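Local coordinates for prolyl-tRNA synthetase (Naegleria fowleri, PDB 6UYH), which probably attaches proline to its cognate tRNA, using ATP to form a prolyl-adenylate first, as class II aminoacyl-tRNA synthetases do, at residues S96-W101 and V148-F153; L199-I204 and I280-D285; L291-A296 and D399-S404. One frame throughout, in Å; residues are numbered along the deposited sequence. Where two conformers were deposited one is given.

Interaction 1. Residues S96-W101 and V148-F153; sequences SPEVAW and VVRWEF. With HFG (7-bromo-6-chloro-3-{3-[(2R,3S)-3-hydroxypiperidin-2-yl]-2-oxopropyl}quinazolin-4(3H)-one), chain D; ANP (phosphoaminophosphonic acid-adenylate ester), chain C.
Glu98 O receives the backbone N of Trp151 at 2.7 Å, in a nearly straight bond (172°) that ties the 3-10 turn of 96-98 to the start of the motif 2 loop. In this class II synthetase core, Arg150-Trp151-Glu152 matches the family's RxE signature, and the chain turns through an inverse gamma turn centred on Trp151. Arg150 runs extended from CG to NE and presents its guanidinium to two ligands at once. NH1 and NH2 both donate to O2A of AMPPNP, NH2 at 2.8 Å, with the oxygen at the guanidinium edge, while N1 of halofuginone sits over the centre of one face, 3.2 Å from CZ. Pro118 O takes NE, which helps fix the rotation of the group. Glu152 bends at chi2 (-83°), turning its carboxylate to the adenine, where OE2 accepts N6 of AMPPNP at 3.0 Å. Its other oxygen, OE1, is salt-bridged to Arg161 and shares a water with Glu98 OE1; that water donates to both oxygens and probably eases the repulsion between the two carboxylates. Farther along, Ala100 CB packs on Val149 CG1, and a second water links Ala100 N to Val149 O. The halogenated end of halofuginone meets Glu98 and Val99: its bromine BR1 lies 3.6 Å from Glu98 CB and 3.5 Å from Val99 CG2.

Interaction 2. Residues L199-I204 and I280-D285; sequences LAVPVI and IMVHGD
His283 holds CG beside its own backbone N (chi1 -62°), and this swings the imidazole off the last turn of helix 274-283 toward Leu199 and Ala200; in Val201 a chi1 of 169° places CG2 beside the backbone N, where it comes near the same ring. NE2 of His283 donates to Leu199 O over 2.9 Å. The acceptor lies close to the ring plane and the donor lies in the carbonyl plane, although the N-H points somewhat off the oxygen (139°). Ala200 O comes to the same edge of the imidazole, 3.0 Å from CE1. Two carbonyls thus gather at the NE2 side of the ring, at the point where helix 177-198 has ended and Ala200 takes a positive phi. Ala200 CB approaches to 3.6 Å from NE2, and Val201 CG2 meets that atom obliquely at 3.9 Å. One ring face carries Val282 CG1 of the same helix. The other methyl of Val282, CG2, reaches Val201 CG2 at 4.3 Å; Val201 also packs on Thr225 and Val282 on Ile227, both of strand 219-227. Helix 391-415 adds Met405 against His283 and several side chains against Pro202. Helix 274-283 begins at Arg274, which hydrogen-bonds AMPPNP, and corresponds to the motif 3 helix of class II synthetases; here its far end is fastened to the turn after helix 177-198 within the catalytic core.

Interaction 3. Residues L291-A296 and D399-S404; sequences LPPRVA and DKIHDS. With EDO (1,2-ethanediol), chain Q; EDO (1,2-ethanediol), chain Z; EDO (1,2-ethanediol), chain B.
Arg294 points its CB toward helix 391-415, and with CG beside the backbone N (chi1 -72°) the chain runs extended to NE, carrying the guanidinium over the helix surface. CG passes 3.6 Å from O1 of an ethanediol, probably from the crystallisation liquor; NE donates to that O1 at 3.1 Å, and the same hydroxyl donates to Asp399 OD1. CZ lies above CG of His402. The guanidinium is stacked flat on the imidazole, centres 3.8 Å apart and planes 18° from parallel. NH2 makes a salt bridge with Asp399 OD1 at 3.0 Å; the bond is nearly straight (171°) and lies in the guanidinium plane, but it meets the carboxylate from above its plane. NH2 also gives a hydrogen bond to a water that donates to Asp403 OD1. NH1, 3.4 Å from His402 NE2 over the ring face, finds its hydrogen-bond partner in Glu197 O. This packing sets the linker between the motif 3 helix 274-283 and strand 300-304, in the sheet of the anticodon-binding domain, against the long helix that follows that sheet. A water joins His402 ND1 to Arg294 N. Pro293 crosses Ile401, its ring CG 4.0 Å from CG2, while Pro293 CD rests on the CB of His402.

How the interactions relate
Interactions 2 and 3 are buried neighbours, their centres about 11 Å apart, and they touch directly: Leu199 and His283 pack on Pro292, and Ala200 on His402. Together they join the end of the motif 3 helix, the turn after helix 177-198, the linker at 291-296 and helix 391-415. Interaction 1 is more exposed, lies about 28 Å and 36 Å from the other two between centres, and borders the second subunit. Its polar groups serve ligands: Arg150 and Glu152 bond the nucleotide, and Arg150 also lies against the inhibitor. Interaction 2 relies on a histidine-to-carbonyl bond and small apolar groups, whereas interaction 3 uses charge and stacking between protein side chains.

Interaction 1. Residues S96-W101 and V148-F153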
loop_
_atom_site.group_PDB
_atom_site.type_symbol
_atom_site.label_atom_id
_atom_site.label_comp_id
_atom_site.label_asym_id
_atom_site.label_seq_id
_atom_site.Cartn_x
_atom_site.Cartn_y
_atom_site.Cartn_z
ATOM N N SER A 96 10.324 -23.259 9.915
ATOM C CA SER A 96 11.659 -22.668 9.862
ATOM C C SER A 96 12.331 -22.785 8.497
ATOM O O SER A 96 13.050 -21.843 8.118
ATOM C CB SER A 96 12.541 -23.271 10.968
ATOM O OG SER A 96 12.883 -24.626 10.723
ATOM N N PRO A 97 12.150 -23.856 7.712
ATOM C CA PRO A 97 12.775 -23.873 6.379
ATOM C C PRO A 97 12.244 -22.815 5.420
ATOM O O PRO A 97 12.926 -22.518 4.429
ATOM C CB PRO A 97 12.479 -25.293 5.868
ATOM C CG PRO A 97 12.299 -26.107 7.114
ATOM C CD PRO A 97 11.575 -25.178 8.042
ATOM N N GLU A 98 11.069 -22.225 5.673
ATOM C CA GLU A 98 10.493 -21.223 4.779
ATOM C C GLU A 98 10.908 -19.789 5.106
ATOM O O GLU A 98 10.531 -18.877 4.364
ATOM C CB GLU A 98 8.962 -21.301 4.791
ATOM C CG GLU A 98 8.361 -22.584 4.237
ATOM C CD GLU A 98 6.843 -22.480 4.037
ATOM O OE1 GLU A 98 6.266 -23.388 3.404
ATOM O OE2 GLU A 98 6.222 -21.495 4.504
ATOM N N VAL A 99 11.671 -19.565 6.175
ATOM C CA VAL A 99 12.050 -18.213 6.586
ATOM C C VAL A 99 13.233 -17.733 5.754
ATOM O O VAL A 99 14.252 -18.421 5.656
ATOM C CB VAL A 99 12.408 -18.179 8.081
ATOM C CG1 VAL A 99 12.702 -16.762 8.499
ATOM C CG2 VAL A 99 11.299 -18.802 8.942
ATOM N N ALA A 100 13.126 -16.523 5.204
ATOM C CA ALA A 100 14.224 -15.896 4.478
ATOM C C ALA A 100 15.038 -15.025 5.432
ATOM O O ALA A 100 14.463 -14.234 6.185
ATOM C CB ALA A 100 13.685 -15.050 3.319
ATOM N N TRP A 101 16.366 -15.178 5.403
ATOM C CA TRP A 101 17.254 -14.521 6.356
ATOM C C TRP A 101 18.162 -13.509 5.675
ATOM O O TRP A 101 18.880 -13.846 4.729
ATOM C CB TRP A 101 18.115 -15.543 7.095
ATOM C CG TRP A 101 17.318 -16.337 8.066
ATOM C CD1 TRP A 101 16.752 -17.560 7.860
ATOM C CD2 TRP A 101 16.973 -15.950 9.399
ATOM N NE1 TRP A 101 16.081 -17.965 8.988
ATOM C CE2 TRP A 101 16.200 -16.993 9.948
ATOM C CE3 TRP A 101 17.257 -14.826 10.188
ATOM C CZ2 TRP A 101 15.702 -16.952 11.248
ATOM C CZ3 TRP A 101 16.753 -14.783 11.484
ATOM C CH2 TRP A 101 15.985 -15.844 11.998
ATOM N N VAL A 148 4.685 -10.067 1.974
ATOM C CA VAL A 148 5.008 -11.217 2.808
ATOM C C VAL A 148 5.997 -12.075 2.036
ATOM O O VAL A 148 5.895 -12.184 0.811
ATOM C CB VAL A 148 3.741 -12.038 3.145
ATOM C CG1 VAL A 148 4.016 -12.987 4.286
ATOM C CG2 VAL A 148 2.567 -11.115 3.464
ATOM N N VAL A 149 6.945 -12.693 2.741
ATOM C CA VAL A 149 7.962 -13.537 2.111
ATOM C C VAL A 149 7.942 -14.909 2.762
ATOM O O VAL A 149 8.105 -15.025 3.982
ATOM C CB VAL A 149 9.370 -12.927 2.211
ATOM C CG1 VAL A 149 10.414 -13.901 1.650
ATOM C CG2 VAL A 149 9.423 -11.577 1.478
ATOM N N ARG A 150 7.768 -15.947 1.950
ATOM C CA ARG A 150 7.907 -17.325 2.412
ATOM C C ARG A 150 8.656 -18.110 1.348
ATOM O O ARG A 150 8.255 -18.112 0.180
ATOM C CB ARG A 150 6.542 -17.982 2.671
ATOM C CG ARG A 150 5.718 -17.292 3.743
ATOM C CD ARG A 150 4.295 -17.812 3.796
ATOM N NE ARG A 150 3.530 -17.100 4.818
ATOM C CZ ARG A 150 2.276 -17.389 5.156
ATOM N NH1 ARG A 150 1.634 -18.379 4.546
ATOM N NH2 ARG A 150 1.665 -16.676 6.097
ATOM N N TRP A 151 9.736 -18.776 1.745
ATOM C CA TRP A 151 10.496 -19.583 0.795
ATOM C C TRP A 151 9.769 -20.913 0.594
ATOM O O TRP A 151 10.159 -21.967 1.096
ATOM C CB TRP A 151 11.933 -19.762 1.257
ATOM C CG TRP A 151 12.875 -19.435 0.158
ATOM C CD1 TRP A 151 13.708 -20.297 -0.496
ATOM C CD2 TRP A 151 13.040 -18.161 -0.476
ATOM N NE1 TRP A 151 14.406 -19.631 -1.476
ATOM C CE2 TRP A 151 14.011 -18.320 -1.487
ATOM C CE3 TRP A 151 12.469 -16.900 -0.282
ATOM C CZ2 TRP A 151 14.428 -17.263 -2.294
ATOM C CZ3 TRP A 151 12.882 -15.855 -1.086
ATOM C CH2 TRP A 151 13.852 -16.042 -2.078
ATOM N N GLU A 152 8.678 -20.832 -0.169
ATOM C CA GLU A 152 7.799 -21.974 -0.403
ATOM C C GLU A 152 8.576 -23.153 -0.969
ATOM O O GLU A 152 9.350 -23.002 -1.918
ATOM C CB GLU A 152 6.682 -21.584 -1.375
ATOM C CG GLU A 152 5.798 -20.417 -0.911
ATOM C CD GLU A 152 4.674 -20.853 0.036
ATOM O OE1 GLU A 152 4.315 -22.063 0.060
ATOM O OE2 GLU A 152 4.149 -19.977 0.759
ATOM N N PHE A 153 8.364 -24.332 -0.377
ATOM C CA PHE A 153 8.932 -25.560 -0.928
ATOM C C PHE A 153 8.178 -26.009 -2.172
ATOM O O PHE A 153 8.781 -26.517 -3.125
ATOM C CB PHE A 153 8.913 -26.661 0.126
ATOM C CG PHE A 153 9.479 -27.960 -0.351
ATOM C CD1 PHE A 153 10.820 -28.062 -0.684
ATOM C CD2 PHE A 153 8.672 -29.081 -0.461
ATOM C CE1 PHE A 153 11.350 -29.261 -1.126
ATOM C CE2 PHE A 153 9.195 -30.288 -0.902
ATOM C CZ PHE A 153 10.537 -30.375 -1.236
HETATM O "O4'" HFG D . 0.323 -16.760 8.914
HETATM C C21 HFG D . -0.285 -17.623 9.513
HETATM C "C3'" HFG D . -1.454 -17.297 10.413
HETATM C "C2'" HFG D . -2.213 -16.005 10.081
HETATM N "N1'" HFG D . -1.402 -14.801 10.304
HETATM C "C6'" HFG D . -2.184 -13.572 10.129
HETATM C "C5'" HFG D . -2.775 -13.472 8.748
HETATM C "C4'" HFG D . -3.585 -14.729 8.418
HETATM C C39 HFG D . -2.762 -15.982 8.654
HETATM O "O7'" HFG D . -3.571 -17.139 8.421
HETATM C "C1'" HFG D . 0.115 -19.102 9.403
HETATM N N3 HFG D . 1.504 -19.262 8.982
HETATM C C4 HFG D . 2.498 -18.892 9.878
HETATM O O11 HFG D . 2.224 -18.493 10.995
HETATM C C10 HFG D . 3.857 -18.992 9.329
HETATM C C5 HFG D . 4.958 -18.668 10.119
HETATM C C2 HFG D . 1.794 -19.686 7.713
HETATM N N1 HFG D . 2.965 -19.771 7.190
HETATM C C9 HFG D . 4.036 -19.400 8.005
HETATM C C8 HFG D . 5.318 -19.426 7.457
HETATM C C7 HFG D . 6.398 -19.072 8.249
HETATM BR BR1 HFG D . 8.110 -19.017 7.443
HETATM C C6 HFG D . 6.225 -18.728 9.573
HETATM CL CL1 HFG D . 7.589 -18.415 10.604
HETATM P PG ANP C . -1.372 -22.675 2.131
HETATM O O1G ANP C . -1.679 -24.092 2.269
HETATM O O2G ANP C . 0.206 -22.507 2.134
HETATM O O3G ANP C . -2.019 -22.210 0.769
HETATM P PB ANP C . -1.334 -21.059 4.655
HETATM O O1B ANP C . -1.726 -21.690 5.906
HETATM O O2B ANP C . 0.220 -21.090 4.523
HETATM N N3B ANP C . -2.020 -21.771 3.339
HETATM P PA ANP C . -1.967 -18.434 5.693
HETATM O O1A ANP C . -3.027 -18.742 6.676
HETATM O O2A ANP C . -0.650 -18.255 6.373
HETATM O O3A ANP C . -1.799 -19.580 4.606
HETATM O "O5'" ANP C . -2.224 -17.139 4.772
HETATM C "C5'" ANP C . -3.445 -16.375 4.641
HETATM C "C4'" ANP C . -3.915 -16.527 3.218
HETATM O "O4'" ANP C . -2.878 -16.092 2.311
HETATM C "C3'" ANP C . -4.186 -17.971 2.828
HETATM O "O3'" ANP C . -5.505 -18.352 3.201
HETATM C "C2'" ANP C . -4.000 -17.951 1.310
HETATM O "O2'" ANP C . -5.228 -17.644 0.663
HETATM C "C1'" ANP C . -2.938 -16.850 1.113
HETATM N N9 ANP C . -1.604 -17.365 0.830
HETATM C C8 ANP C . -0.870 -18.234 1.595
HETATM N N7 ANP C . 0.308 -18.524 1.100
HETATM C C5 ANP C . 0.355 -17.791 -0.080
HETATM C C6 ANP C . 1.340 -17.663 -1.075
HETATM N N6 ANP C . 2.540 -18.247 -1.020
HETATM N N1 ANP C . 1.055 -16.879 -2.139
HETATM C C2 ANP C . -0.124 -16.249 -2.177
HETATM N N3 ANP C . -1.120 -16.279 -1.289
HETATM C C4 ANP C . -0.818 -17.077 -0.259
HETATM O O HOH W 1 3.344 -22.846 2.426
HETATM O O HOH W 2 10.576 -15.152 5.527
#

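Interaction 2. Residues L199-I204 and I280-D285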
loop_
_atom_site.group_PDB
_atom_site.type_symbol
_atom_site.label_atom_id
_atom_site.label_comp_id
_atom_site.label_asym_id
_atom_site.label_seq_id
_atom_site.Cartn_x
_atom_site.Cartn_y
_atom_site.Cartn_z
ATOM N N LEU A 199 -15.338 -10.295 -7.166
ATOM C CA LEU A 199 -14.677 -11.203 -8.103
ATOM C C LEU A 199 -15.619 -12.189 -8.780
ATOM O O LEU A 199 -15.168 -12.941 -9.658
ATOM C CB LEU A 199 -13.564 -11.976 -7.378
ATOM C CG LEU A 199 -12.571 -11.084 -6.611
ATOM C CD1 LEU A 199 -11.517 -11.915 -5.896
ATOM C CD2 LEU A 199 -11.909 -10.049 -7.529
ATOM N N ALA A 200 -16.899 -12.207 -8.393
ATOM C CA ALA A 200 -17.901 -13.133 -8.931
ATOM C C ALA A 200 -17.463 -14.592 -8.789
ATOM O O ALA A 200 -17.740 -15.425 -9.652
ATOM C CB ALA A 200 -18.238 -12.797 -10.389
ATOM N N VAL A 201 -16.787 -14.910 -7.692
ATOM C CA VAL A 201 -16.321 -16.268 -7.405
ATOM C C VAL A 201 -17.126 -16.813 -6.228
ATOM O O VAL A 201 -17.138 -16.193 -5.160
ATOM C CB VAL A 201 -14.818 -16.308 -7.085
ATOM C CG1 VAL A 201 -14.443 -17.691 -6.540
ATOM C CG2 VAL A 201 -13.984 -15.975 -8.326
ATOM N N PRO A 202 -17.772 -17.967 -6.357
ATOM C CA PRO A 202 -18.535 -18.515 -5.231
ATOM C C PRO A 202 -17.620 -19.186 -4.220
ATOM O O PRO A 202 -16.545 -19.689 -4.558
ATOM C CB PRO A 202 -19.461 -19.537 -5.905
ATOM C CG PRO A 202 -18.647 -20.039 -7.064
ATOM C CD PRO A 202 -17.881 -18.810 -7.560
ATOM N N VAL A 203 -18.062 -19.193 -2.956
ATOM C CA VAL A 203 -17.250 -19.730 -1.869
ATOM C C VAL A 203 -18.084 -20.686 -1.034
ATOM O O VAL A 203 -19.317 -20.679 -1.070
ATOM C CB VAL A 203 -16.657 -18.640 -0.936
ATOM C CG1 VAL A 203 -15.865 -17.597 -1.710
ATOM C CG2 VAL A 203 -17.742 -17.994 -0.106
ATOM N N ILE A 204 -17.378 -21.511 -0.265
ATOM C CA ILE A 204 -17.973 -22.359 0.761
ATOM C C ILE A 204 -17.275 -22.040 2.073
ATOM O O ILE A 204 -16.046 -22.150 2.163
ATOM C CB ILE A 204 -17.830 -23.852 0.438
ATOM C CG1 ILE A 204 -18.540 -24.192 -0.871
ATOM C CG2 ILE A 204 -18.419 -24.675 1.579
ATOM C CD1 ILE A 204 -18.217 -25.582 -1.372
ATOM N N ILE A 280 -8.937 -15.415 -12.128
ATOM C CA ILE A 280 -8.537 -15.721 -13.495
ATOM C C ILE A 280 -8.811 -17.187 -13.835
ATOM O O ILE A 280 -9.344 -17.500 -14.905
ATOM C CB ILE A 280 -7.058 -15.362 -13.698
ATOM C CG1 ILE A 280 -6.865 -13.851 -13.507
ATOM C CG2 ILE A 280 -6.576 -15.855 -15.063
ATOM C CD1 ILE A 280 -5.401 -13.426 -13.493
ATOM N N MET A 281 -8.439 -18.113 -12.940
ATOM C CA MET A 281 -8.663 -19.525 -13.226
ATOM C C MET A 281 -10.144 -19.853 -13.342
ATOM O O MET A 281 -10.519 -20.746 -14.117
ATOM C CB MET A 281 -8.025 -20.411 -12.149
ATOM C CG MET A 281 -6.504 -20.438 -12.213
ATOM S SD MET A 281 -5.825 -21.474 -10.881
ATOM C CE MET A 281 -4.077 -21.358 -11.272
ATOM N N VAL A 282 -10.998 -19.169 -12.572
ATOM C CA VAL A 282 -12.432 -19.444 -12.637
ATOM C C VAL A 282 -13.029 -18.873 -13.923
ATOM O O VAL A 282 -13.739 -19.574 -14.657
ATOM C CB VAL A 282 -13.148 -18.902 -11.382
ATOM C CG1 VAL A 282 -14.662 -18.995 -11.553
ATOM C CG2 VAL A 282 -12.713 -19.678 -10.131
ATOM N N HIS A 283 -12.730 -17.608 -14.238
ATOM C CA HIS A 283 -13.473 -16.889 -15.278
ATOM C C HIS A 283 -12.779 -16.801 -16.634
ATOM O O HIS A 283 -13.462 -16.549 -17.633
ATOM C CB HIS A 283 -13.775 -15.451 -14.838
ATOM C CG HIS A 283 -14.639 -15.355 -13.626
ATOM N ND1 HIS A 283 -15.866 -15.972 -13.530
ATOM C CD2 HIS A 283 -14.470 -14.666 -12.474
ATOM C CE1 HIS A 283 -16.402 -15.691 -12.355
ATOM N NE2 HIS A 283 -15.574 -14.901 -11.695
ATOM N N GLY A 284 -11.460 -16.957 -16.705
ATOM C CA GLY A 284 -10.785 -16.845 -17.992
ATOM C C GLY A 284 -11.266 -17.890 -18.984
ATOM O O GLY A 284 -11.744 -18.965 -18.611
ATOM N N ASP A 285 -11.152 -17.567 -20.273
ATOM C CA ASP A 285 -11.604 -18.471 -21.321
ATOM C C ASP A 285 -10.555 -18.494 -22.440
ATOM O O ASP A 285 -9.441 -17.988 -22.286
ATOM C CB ASP A 285 -13.020 -18.083 -21.799
ATOM C CG ASP A 285 -13.064 -16.744 -22.542
ATOM O OD1 ASP A 285 -12.001 -16.194 -22.891
ATOM O OD2 ASP A 285 -14.183 -16.245 -22.791
#

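Interaction 3. Residues L291-A296 and D399-S404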
loop_
_atom_site.group_PDB
_atom_site.type_symbol
_atom_site.label_atom_id
_atom_site.label_comp_id
_atom_site.label_asym_id
_atom_site.label_seq_id
_atom_site.Cartn_x
_atom_site.Cartn_y
_atom_site.Cartn_z
ATOM N N LEU A 291 -12.996 -10.079 -17.063
ATOM C CA LEU A 291 -12.917 -9.342 -15.799
ATOM C C LEU A 291 -14.301 -9.120 -15.199
ATOM O O LEU A 291 -15.181 -8.574 -15.873
ATOM C CB LEU A 291 -12.241 -7.991 -16.009
ATOM C CG LEU A 291 -10.757 -8.053 -16.369
ATOM C CD1 LEU A 291 -10.274 -6.732 -16.981
ATOM C CD2 LEU A 291 -9.949 -8.418 -15.135
ATOM N N PRO A 292 -14.526 -9.494 -13.942
ATOM C CA PRO A 292 -15.743 -9.070 -13.251
ATOM C C PRO A 292 -15.829 -7.555 -13.255
ATOM O O PRO A 292 -14.829 -6.879 -12.971
ATOM C CB PRO A 292 -15.554 -9.613 -11.822
ATOM C CG PRO A 292 -14.463 -10.640 -11.922
ATOM C CD PRO A 292 -13.578 -10.161 -13.039
ATOM N N PRO A 293 -16.984 -6.990 -13.611
ATOM C CA PRO A 293 -17.062 -5.532 -13.823
ATOM C C PRO A 293 -16.572 -4.679 -12.656
ATOM O O PRO A 293 -16.018 -3.600 -12.886
ATOM C CB PRO A 293 -18.556 -5.313 -14.096
ATOM C CG PRO A 293 -18.992 -6.591 -14.755
ATOM C CD PRO A 293 -18.185 -7.693 -14.102
ATOM N N ARG A 294 -16.742 -5.119 -11.412
ATOM C CA ARG A 294 -16.383 -4.257 -10.294
ATOM C C ARG A 294 -14.881 -4.176 -10.047
ATOM O O ARG A 294 -14.443 -3.316 -9.271
ATOM C CB ARG A 294 -17.119 -4.718 -9.033
ATOM C CG ARG A 294 -18.614 -4.388 -9.115
ATOM C CD ARG A 294 -19.497 -5.293 -8.268
ATOM N NE ARG A 294 -20.864 -5.336 -8.785
ATOM C CZ ARG A 294 -21.822 -6.132 -8.317
ATOM N NH1 ARG A 294 -21.560 -6.962 -7.309
ATOM N NH2 ARG A 294 -23.038 -6.103 -8.856
ATOM N N VAL A 295 -14.074 -5.025 -10.682
ATOM C CA VAL A 295 -12.627 -4.893 -10.577
ATOM C C VAL A 295 -11.969 -4.687 -11.934
ATOM O O VAL A 295 -10.749 -4.776 -12.043
ATOM C CB VAL A 295 -11.997 -6.092 -9.840
ATOM C CG1 VAL A 295 -12.583 -6.217 -8.432
ATOM C CG2 VAL A 295 -12.194 -7.386 -10.631
ATOM N N ALA A 296 -12.750 -4.383 -12.969
ATOM C CA ALA A 296 -12.208 -4.227 -14.317
ATOM C C ALA A 296 -11.591 -2.843 -14.484
ATOM O O ALA A 296 -12.289 -1.839 -14.321
ATOM C CB ALA A 296 -13.310 -4.445 -15.352
ATOM N N ASP A 399 -24.086 -5.110 -14.010
ATOM C CA ASP A 399 -24.520 -5.955 -12.900
ATOM C C ASP A 399 -25.045 -7.292 -13.405
ATOM O O ASP A 399 -24.837 -8.334 -12.763
ATOM C CB ASP A 399 -25.579 -5.230 -12.074
ATOM C CG ASP A 399 -25.009 -4.042 -11.323
ATOM O OD1 ASP A 399 -23.819 -4.094 -10.951
ATOM O OD2 ASP A 399 -25.745 -3.058 -11.104
ATOM N N LYS A 400 -25.728 -7.284 -14.553
ATOM C CA LYS A 400 -26.195 -8.532 -15.148
ATOM C C LYS A 400 -25.021 -9.435 -15.510
ATOM O O LYS A 400 -25.074 -10.650 -15.294
ATOM C CB LYS A 400 -27.052 -8.227 -16.383
ATOM C CG LYS A 400 -27.893 -9.379 -16.886
ATOM C CD LYS A 400 -28.658 -9.003 -18.158
ATOM C CE LYS A 400 -29.962 -9.792 -18.267
ATOM N NZ LYS A 400 -30.140 -10.477 -19.587
ATOM N N ILE A 401 -23.948 -8.855 -16.058
ATOM C CA ILE A 401 -22.750 -9.633 -16.363
ATOM C C ILE A 401 -22.156 -10.210 -15.085
ATOM O O ILE A 401 -21.812 -11.397 -15.016
ATOM C CB ILE A 401 -21.728 -8.769 -17.123
ATOM C CG1 ILE A 401 -22.223 -8.478 -18.542
ATOM C CG2 ILE A 401 -20.365 -9.445 -17.167
ATOM C CD1 ILE A 401 -21.332 -7.498 -19.303
ATOM N N HIS A 402 -22.038 -9.380 -14.045
ATOM C CA HIS A 402 -21.522 -9.875 -12.773
ATOM C C HIS A 402 -22.354 -11.046 -12.260
ATOM O O HIS A 402 -21.813 -12.089 -11.867
ATOM C CB HIS A 402 -21.496 -8.763 -11.723
ATOM C CG HIS A 402 -21.233 -9.282 -10.346
ATOM N ND1 HIS A 402 -19.971 -9.300 -9.792
ATOM C CD2 HIS A 402 -22.052 -9.872 -9.441
ATOM C CE1 HIS A 402 -20.030 -9.850 -8.591
ATOM N NE2 HIS A 402 -21.278 -10.212 -8.357
ATOM N N ASP A 403 -23.677 -10.879 -12.227
ATOM C CA ASP A 403 -24.541 -11.938 -11.713
ATOM C C ASP A 403 -24.388 -13.224 -12.516
ATOM O O ASP A 403 -24.343 -14.317 -11.939
ATOM C CB ASP A 403 -25.998 -11.469 -11.716
ATOM C CG ASP A 403 -26.243 -10.322 -10.747
ATOM O OD1 ASP A 403 -25.357 -10.040 -9.914
ATOM O OD2 ASP A 403 -27.319 -9.699 -10.819
ATOM N N SER A 404 -24.302 -13.115 -13.844
ATOM C CA SER A 404 -24.188 -14.303 -14.685
ATOM C C SER A 404 -22.874 -15.032 -14.429
ATOM O O SER A 404 -22.842 -16.269 -14.367
ATOM C CB SER A 404 -24.292 -13.919 -16.162
ATOM O OG SER A 404 -25.561 -13.369 -16.487
HETATM C C1 EDO Q . -20.760 -2.490 -11.644
HETATM O O1 EDO Q . -21.549 -2.821 -10.496
HETATM C C2 EDO Q . -21.499 -1.427 -12.450
HETATM O O2 EDO Q . -21.936 -0.385 -11.573
HETATM C C1 EDO Z . -28.269 -15.909 -16.063
HETATM O O1 EDO Z . -27.083 -15.528 -16.767
HETATM C C2 EDO Z . -27.930 -16.173 -14.604
HETATM O O2 EDO Z . -27.924 -14.936 -13.884
HETATM C C1 EDO B . -28.816 -8.064 -22.308
HETATM O O1 EDO B . -30.138 -8.612 -22.351
HETATM C C2 EDO B . -27.815 -9.113 -22.779
HETATM O O2 EDO B . -27.905 -10.240 -21.902
HETATM O O HOH W 3 -17.659 -7.614 -10.453
HETATM O O HOH W 4 -25.272 -7.711 -8.418
#